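Local coordinates for CDP-archaeol synthase (Aeropyrum pernix K1, PDB 5GUF), which probably transfers the CMP group of CTP to 2,3-bis-(O-geranylgeranyl)-sn-glycerol 1-phosphate, giving CDP-archaeol and diphosphate in archaeal membrane lipid synthesis, at residues A[122-125]-A[126-129]; A[9-13]-A[14-18]. One frame throughout, in Å; residues are numbered along the deposited sequence.

Contact 1 (A[122-125]-A[126-129]); sequences DQLD and FYLG. With K (potassium ion), chain F.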
ATOM      1  N   ASP A 122       0.816   6.616   4.247  1.00 36.29           N
ATOM      2  CA  ASP A 122       0.598   7.302   5.522  1.00 40.30           C
ATOM      3  C   ASP A 122      -0.000   6.374   6.576  1.00 43.52           C
ATOM      4  O   ASP A 122       0.208   6.576   7.775  1.00 40.60           O
ATOM      5  CB  ASP A 122      -0.342   8.500   5.337  1.00 37.72           C
ATOM      6  CG  ASP A 122       0.355   9.727   4.751  1.00 48.95           C
ATOM      7  OD1 ASP A 122       1.605   9.753   4.721  1.00 43.22           O
ATOM      8  OD2 ASP A 122      -0.362  10.655   4.292  1.00 45.78           O
ATOM      9  N   GLN A 123      -0.773   5.378   6.163  1.00 38.30           N
ATOM     10  CA  GLN A 123      -1.446   4.538   7.140  1.00 40.45           C
ATOM     11  C   GLN A 123      -0.673   3.264   7.456  1.00 39.80           C
ATOM     12  O   GLN A 123      -0.912   2.661   8.499  1.00 46.24           O
ATOM     13  CB  GLN A 123      -2.850   4.165   6.653  1.00 42.88           C
ATOM     14  CG  GLN A 123      -3.821   5.327   6.505  1.00 48.40           C
ATOM     15  CD  GLN A 123      -3.602   6.137   5.231  1.00 56.03           C
ATOM     16  OE1 GLN A 123      -3.152   5.613   4.203  1.00 51.46           O
ATOM     17  NE2 GLN A 123      -3.917   7.430   5.298  1.00 56.14           N
ATOM     18  N   LEU A 124       0.264   2.854   6.608  1.00 35.25           N
ATOM     19  CA  LEU A 124       0.867   1.540   6.733  1.00 37.33           C
ATOM     20  C   LEU A 124       2.360   1.556   7.053  1.00 45.21           C
ATOM     21  O   LEU A 124       2.890   0.515   7.463  1.00 41.85           O
ATOM     22  CB  LEU A 124       0.620   0.738   5.450  1.00 37.65           C
ATOM     23  CG  LEU A 124      -0.843   0.315   5.278  1.00 44.05           C
ATOM     24  CD1 LEU A 124      -1.004  -0.611   4.085  1.00 38.66           C
ATOM     25  CD2 LEU A 124      -1.376  -0.348   6.555  1.00 44.62           C
ATOM     26  N   ASP A 125       3.040   2.703   6.918  1.00 38.62           N
ATOM     27  CA  ASP A 125       4.490   2.752   7.112  1.00 29.77           C
ATOM     28  C   ASP A 125       4.891   2.281   8.506  1.00 29.12           C
ATOM     29  O   ASP A 125       5.869   1.547   8.664  1.00 34.96           O
ATOM     30  CB  ASP A 125       4.999   4.175   6.864  1.00 33.08           C
ATOM     31  CG  ASP A 125       4.197   5.246   7.647  1.00 45.45           C
ATOM     32  OD1 ASP A 125       3.284   4.903   8.446  1.00 45.70           O
ATOM     33  OD2 ASP A 125       4.483   6.449   7.469  1.00 47.57           O
ATOM     34  N   PHE A 126       4.165   2.715   9.529  1.00 29.30           N
ATOM     35  CA  PHE A 126       4.471   2.293  10.890  1.00 33.46           C
ATOM     36  C   PHE A 126       4.172   0.810  11.085  1.00 35.10           C
ATOM     37  O   PHE A 126       4.869   0.131  11.850  1.00 31.57           O
ATOM     38  CB  PHE A 126       3.668   3.135  11.896  1.00 29.85           C
ATOM     39  CG  PHE A 126       2.291   2.621  12.109  1.00 34.72           C
ATOM     40  CD1 PHE A 126       1.265   2.994  11.263  1.00 35.88           C
ATOM     41  CD2 PHE A 126       2.024   1.688  13.109  1.00 36.46           C
ATOM     42  CE1 PHE A 126      -0.011   2.478  11.433  1.00 33.03           C
ATOM     43  CE2 PHE A 126       0.753   1.165  13.262  1.00 37.08           C
ATOM     44  CZ  PHE A 126      -0.264   1.578  12.423  1.00 32.48           C
ATOM     45  N   TYR A 127       3.124   0.307  10.424  1.00 26.82           N
ATOM     46  CA  TYR A 127       2.781  -1.106  10.517  1.00 30.06           C
ATOM     47  C   TYR A 127       3.881  -1.981   9.938  1.00 34.45           C
ATOM     48  O   TYR A 127       4.193  -3.043  10.496  1.00 35.60           O
ATOM     49  CB  TYR A 127       1.454  -1.366   9.803  1.00 32.29           C
ATOM     50  CG  TYR A 127       1.117  -2.825   9.611  1.00 38.20           C
ATOM     51  CD1 TYR A 127       0.698  -3.605  10.677  1.00 42.30           C
ATOM     52  CD2 TYR A 127       1.212  -3.427   8.355  1.00 39.38           C
ATOM     53  CE1 TYR A 127       0.385  -4.942  10.505  1.00 36.08           C
ATOM     54  CE2 TYR A 127       0.901  -4.766   8.178  1.00 39.21           C
ATOM     55  CZ  TYR A 127       0.494  -5.517   9.266  1.00 41.31           C
ATOM     56  OH  TYR A 127       0.179  -6.853   9.117  1.00 43.61           O
ATOM     57  N   LEU A 128       4.489  -1.540   8.831  1.00 34.02           N
ATOM     58  CA  LEU A 128       5.546  -2.287   8.151  1.00 34.77           C
ATOM     59  C   LEU A 128       6.848  -2.277   8.945  1.00 33.61           C
ATOM     60  O   LEU A 128       7.548  -3.294   9.003  1.00 37.44           O
ATOM     61  CB  LEU A 128       5.766  -1.699   6.748  1.00 41.99           C
ATOM     62  CG  LEU A 128       4.620  -1.859   5.733  1.00 45.23           C
ATOM     63  CD1 LEU A 128       4.793  -0.972   4.496  1.00 40.75           C
ATOM     64  CD2 LEU A 128       4.471  -3.332   5.324  1.00 36.67           C
ATOM     65  N   GLY A 129       7.201  -1.141   9.548  1.00 29.08           N
ATOM     66  CA  GLY A 129       8.338  -1.132  10.459  1.00 33.22           C
ATOM     67  C   GLY A 129       8.128  -2.041  11.663  1.00 31.60           C
ATOM     68  O   GLY A 129       9.014  -2.809  12.044  1.00 29.71           O
TER
HETATM   69  K     K F 205       2.144   8.923   9.111  1.00 64.36           K
HETATM   70  O   HOH W   1       1.934  11.282   7.419  1.00 50.26           O
HETATM   71  O   HOH W   2       2.047   6.890  10.652  1.00 53.02           O
HETATM   72  O   HOH W   3       4.925   9.232   7.929  1.00 44.14           O

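Contact 2 (A[9-13]-A[14-18]); sequences WRIDN and ILEAI. With MG (magnesium ion), chain D.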
ATOM      1  N   TRP A   9       4.388 -17.432  19.155  1.00 31.94           N
ATOM      2  CA  TRP A   9       5.366 -17.011  18.162  1.00 27.88           C
ATOM      3  C   TRP A   9       4.837 -17.103  16.741  1.00 31.30           C
ATOM      4  O   TRP A   9       5.427 -16.513  15.835  1.00 33.38           O
ATOM      5  CB  TRP A   9       6.627 -17.855  18.274  1.00 29.33           C
ATOM      6  CG  TRP A   9       7.423 -17.652  19.520  1.00 35.67           C
ATOM      7  CD1 TRP A   9       7.469 -18.485  20.614  1.00 32.97           C
ATOM      8  CD2 TRP A   9       8.312 -16.560  19.806  1.00 31.40           C
ATOM      9  NE1 TRP A   9       8.327 -17.971  21.557  1.00 32.01           N
ATOM     10  CE2 TRP A   9       8.866 -16.800  21.086  1.00 32.47           C
ATOM     11  CE3 TRP A   9       8.689 -15.401  19.108  1.00 32.66           C
ATOM     12  CZ2 TRP A   9       9.777 -15.920  21.687  1.00 28.83           C
ATOM     13  CZ3 TRP A   9       9.597 -14.523  19.706  1.00 37.06           C
ATOM     14  CH2 TRP A   9      10.130 -14.793  20.989  1.00 37.73           C
ATOM     15  N   ARG A  10       3.745 -17.815  16.528  1.00 31.62           N
ATOM     16  CA  ARG A  10       3.135 -17.925  15.214  1.00 31.77           C
ATOM     17  C   ARG A  10       1.892 -17.043  15.195  1.00 31.54           C
ATOM     18  O   ARG A  10       0.834 -17.420  15.704  1.00 33.10           O
ATOM     19  CB  ARG A  10       2.801 -19.376  14.898  1.00 27.71           C
ATOM     20  CG  ARG A  10       2.208 -19.543  13.529  1.00 31.20           C
ATOM     21  CD  ARG A  10       1.841 -20.993  13.270  1.00 41.86           C
ATOM     22  NE  ARG A  10       1.972 -21.317  11.854  1.00 36.18           N
ATOM     23  CZ  ARG A  10       0.939 -21.507  11.046  1.00 39.63           C
ATOM     24  NH1 ARG A  10      -0.299 -21.403  11.521  1.00 35.79           N
ATOM     25  NH2 ARG A  10       1.142 -21.798   9.768  1.00 46.00           N
ATOM     26  N   ILE A  11       2.018 -15.865  14.597  1.00 31.67           N
ATOM     27  CA  ILE A  11       0.913 -14.914  14.499  1.00 36.55           C
ATOM     28  C   ILE A  11      -0.015 -15.419  13.401  1.00 31.88           C
ATOM     29  O   ILE A  11       0.260 -15.239  12.212  1.00 33.32           O
ATOM     30  CB  ILE A  11       1.407 -13.497  14.205  1.00 31.44           C
ATOM     31  CG1 ILE A  11       2.550 -13.174  15.158  1.00 30.80           C
ATOM     32  CG2 ILE A  11       0.245 -12.494  14.297  1.00 29.81           C
ATOM     33  CD1 ILE A  11       2.135 -13.243  16.609  1.00 35.37           C
ATOM     34  N   ASP A  12      -1.133 -16.028  13.800  1.00 31.83           N
ATOM     35  CA  ASP A  12      -1.998 -16.698  12.840  1.00 32.39           C
ATOM     36  C   ASP A  12      -3.472 -16.420  13.082  1.00 33.59           C
ATOM     37  O   ASP A  12      -4.317 -17.125  12.526  1.00 43.16           O
ATOM     38  CB  ASP A  12      -1.744 -18.219  12.843  1.00 36.84           C
ATOM     39  CG  ASP A  12      -1.723 -18.823  14.253  1.00 40.55           C
ATOM     40  OD1 ASP A  12      -2.163 -18.169  15.228  1.00 37.46           O
ATOM     41  OD2 ASP A  12      -1.260 -19.978  14.382  1.00 46.70           O
ATOM     42  N   ASN A  13      -3.819 -15.423  13.881  1.00 35.87           N
ATOM     43  CA  ASN A  13      -5.193 -14.959  13.895  1.00 35.27           C
ATOM     44  C   ASN A  13      -5.186 -13.466  14.189  1.00 33.97           C
ATOM     45  O   ASN A  13      -4.233 -12.939  14.772  1.00 34.23           O
ATOM     46  CB  ASN A  13      -6.044 -15.753  14.899  1.00 37.11           C
ATOM     47  CG  ASN A  13      -5.743 -15.398  16.324  1.00 39.11           C
ATOM     48  OD1 ASN A  13      -6.291 -14.437  16.866  1.00 44.54           O
ATOM     49  ND2 ASN A  13      -4.860 -16.161  16.942  1.00 39.36           N
ATOM     50  N   ILE A  14      -6.265 -12.793  13.777  1.00 36.53           N
ATOM     51  CA  ILE A  14      -6.270 -11.334  13.725  1.00 31.31           C
ATOM     52  C   ILE A  14      -6.267 -10.732  15.118  1.00 35.20           C
ATOM     53  O   ILE A  14      -5.689  -9.659  15.327  1.00 39.91           O
ATOM     54  CB  ILE A  14      -7.457 -10.813  12.891  1.00 36.07           C
ATOM     55  CG1 ILE A  14      -7.370  -9.292  12.729  1.00 40.94           C
ATOM     56  CG2 ILE A  14      -8.781 -11.174  13.540  1.00 39.51           C
ATOM     57  CD1 ILE A  14      -6.081  -8.812  12.061  1.00 41.59           C
ATOM     58  N   LEU A  15      -6.883 -11.401  16.095  1.00 33.50           N
ATOM     59  CA  LEU A  15      -6.861 -10.882  17.458  1.00 36.40           C
ATOM     60  C   LEU A  15      -5.458 -10.952  18.047  1.00 36.09           C
ATOM     61  O   LEU A  15      -5.023 -10.027  18.748  1.00 35.70           O
ATOM     62  CB  LEU A  15      -7.853 -11.650  18.328  1.00 35.21           C
ATOM     63  CG  LEU A  15      -7.783 -11.359  19.835  1.00 45.68           C
ATOM     64  CD1 LEU A  15      -7.933  -9.875  20.104  1.00 40.81           C
ATOM     65  CD2 LEU A  15      -8.840 -12.170  20.625  1.00 47.62           C
ATOM     66  N   GLU A  16      -4.727 -12.028  17.747  1.00 31.25           N
ATOM     67  CA  GLU A  16      -3.354 -12.159  18.221  1.00 31.94           C
ATOM     68  C   GLU A  16      -2.455 -11.122  17.554  1.00 31.75           C
ATOM     69  O   GLU A  16      -1.601 -10.514  18.210  1.00 31.70           O
ATOM     70  CB  GLU A  16      -2.881 -13.601  17.973  1.00 32.10           C
ATOM     71  CG  GLU A  16      -1.402 -13.926  18.209  1.00 34.76           C
ATOM     72  CD  GLU A  16      -1.109 -15.444  18.091  1.00 39.21           C
ATOM     73  OE1 GLU A  16      -0.436 -16.019  18.980  1.00 33.19           O
ATOM     74  OE2 GLU A  16      -1.572 -16.067  17.110  1.00 32.06           O
ATOM     75  N   ALA A  17      -2.662 -10.869  16.261  1.00 32.54           N
ATOM     76  CA  ALA A  17      -1.947  -9.777  15.609  1.00 31.11           C
ATOM     77  C   ALA A  17      -2.312  -8.442  16.235  1.00 31.49           C
ATOM     78  O   ALA A  17      -1.456  -7.567  16.402  1.00 33.12           O
ATOM     79  CB  ALA A  17      -2.259  -9.756  14.112  1.00 28.92           C
ATOM     80  N   ILE A  18      -3.582  -8.266  16.592  1.00 33.29           N
ATOM     81  CA  ILE A  18      -3.991  -6.978  17.131  1.00 33.16           C
ATOM     82  C   ILE A  18      -3.369  -6.764  18.500  1.00 36.52           C
ATOM     83  O   ILE A  18      -2.942  -5.650  18.824  1.00 35.20           O
ATOM     84  CB  ILE A  18      -5.523  -6.883  17.146  1.00 38.94           C
ATOM     85  CG1 ILE A  18      -6.025  -6.547  15.736  1.00 33.07           C
ATOM     86  CG2 ILE A  18      -5.992  -5.859  18.164  1.00 38.33           C
ATOM     87  CD1 ILE A  18      -7.495  -6.847  15.523  1.00 36.28           C
TER
HETATM   88 MG    MG D 203      -0.598 -18.078  17.213  1.00 18.53          MG
HETATM   89  O   HOH W   4      -0.568 -20.544  16.680  1.00 31.17           O
HETATM   90  O   HOH W   5      -2.160 -18.748  17.779  1.00 41.24           O

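Contact 1 (A[122-125]-A[126-129])
The ring of Phe126 meets its helix neighbours on one face and along its rim: Tyr127 CB stands over the centre of that face, 4.2 Å above the plane, and Asp125 OD1 comes up to the edge, close to the ring plane. Gln123 O approaches obliquely, 3.1 Å from Phe126 CE1. The side chain also touches Ala96 of helix 84-109 and Met25 and Asn28 of helix 14-29. The carboxylate of Asp125 is the other flat group. With CG lodged between the backbone N and the carbonyl carbon (chi1 50°), it folds forward over its own peptide, where OD1 takes the N-H of Phe126 at 2.6 Å. The bond is bent, 132° at the hydrogen, and the donor stands 35° out of the carboxylate plane. It serves a kink, since Phe126 N has no bond to the preceding turn; ordinary helical bonding is in place by Leu128 N to Leu124 O, at 2.9 Å, and Gly129 N to Asp125 O, at 3.1 Å. Asp125 also looks toward the potassium ion without binding it: water 2 donates to OD1 (3.2 Å), and water 3, which has other acceptors to serve, lies 2.9 Å from OD2, both waters being ligands of the ion. Asp122 O binds the ion at 3.3 Å; Asp100, a CTP-pocket residue, is a further ligand. An alanine in place of Asp125 would probably leave Phe126 N without its acceptor at the kink and deprive the two potassium-bound waters of their carboxylate partner. One carboxylate thus links the helix kink to the hydration shell of a cation that also binds a CTP-pocket residue.

Contact 2 (A[9-13]-A[14-18])
Arg10 O, Asp12 OD1 and Glu16 OE2 converge on one magnesium ion across the turn from strand 10-11 into helix 14-29. Arg10 O and Glu16 OE2 each lie 2.2 Å from the magnesium, and Asp12 OD1 is a little further off at 2.5 Å. Glu16 OE1 is a second, longer ligand at 2.7 Å from the magnesium, so that carboxylate grips the ion with both oxygens, unequally. Asp8 adds another ligand, and two waters are modelled on the ion. The carboxylates of Asp12 and Glu16 are turned 41° against each other. Asp12 OD1 and Glu16 OE2 come within 2.9 Å of one another, a closeness the shared cation would probably pay for. Arg10 NH1 forms a salt bridge to Asp12 OD2, its hydrogen bond a weak one.

Glu16 reaches the metal with its side chain stretched out, CG lying opposite the backbone N (chi1 172°), and what positions it lies behind. Its OE2 additionally receives a weak but straight bond from Asp12 N. Asn13 is the N-cap: its OD1 accepts from Glu16 N at 3.0 Å, with the donor well above the amide's carbonyl plane, while the amide crosses the Glu16 chain at about a right angle and sets ND2 3.4 Å from Glu16 CB. The first turn is closed by Ala17 N bonding to Asn13 O at 3.0 Å. On the apolar side, Ile11 CG2 rests on Ala17 CB at 3.7 Å, and its CD1 lies against Glu16 CG. The cap therefore fixes the helix start from which Glu16 reaches out.

Ile11 pairs through its backbone with Thr140 and Thr142, in the small parallel sheet of strands 10-11 and 140-141. Ile11 and Ala17 both pack on Trp141 and on Val145 of helix 143-161.

Contact 2 comes first along the chain, where strand 10-11 turns into helix 14-29; contact 1 follows much later, near the start of helix 121-136. Their centres are 18 Å apart and their nearest atoms about 6 Å, without touching. The centre of contact 1 is about 6 Å from the centre of the chain, that of contact 2 about 17 Å. Two helices connect them: helix 14-29 begins in contact 2 and further along packs on Phe126, while Ala149 of helix 143-161 touches both Ile14 and Tyr127. Each holds a cation, but only the potassium of contact 1 shares a ligand with the CTP pocket; the magnesium of contact 2 is bound by residues outside that pocket.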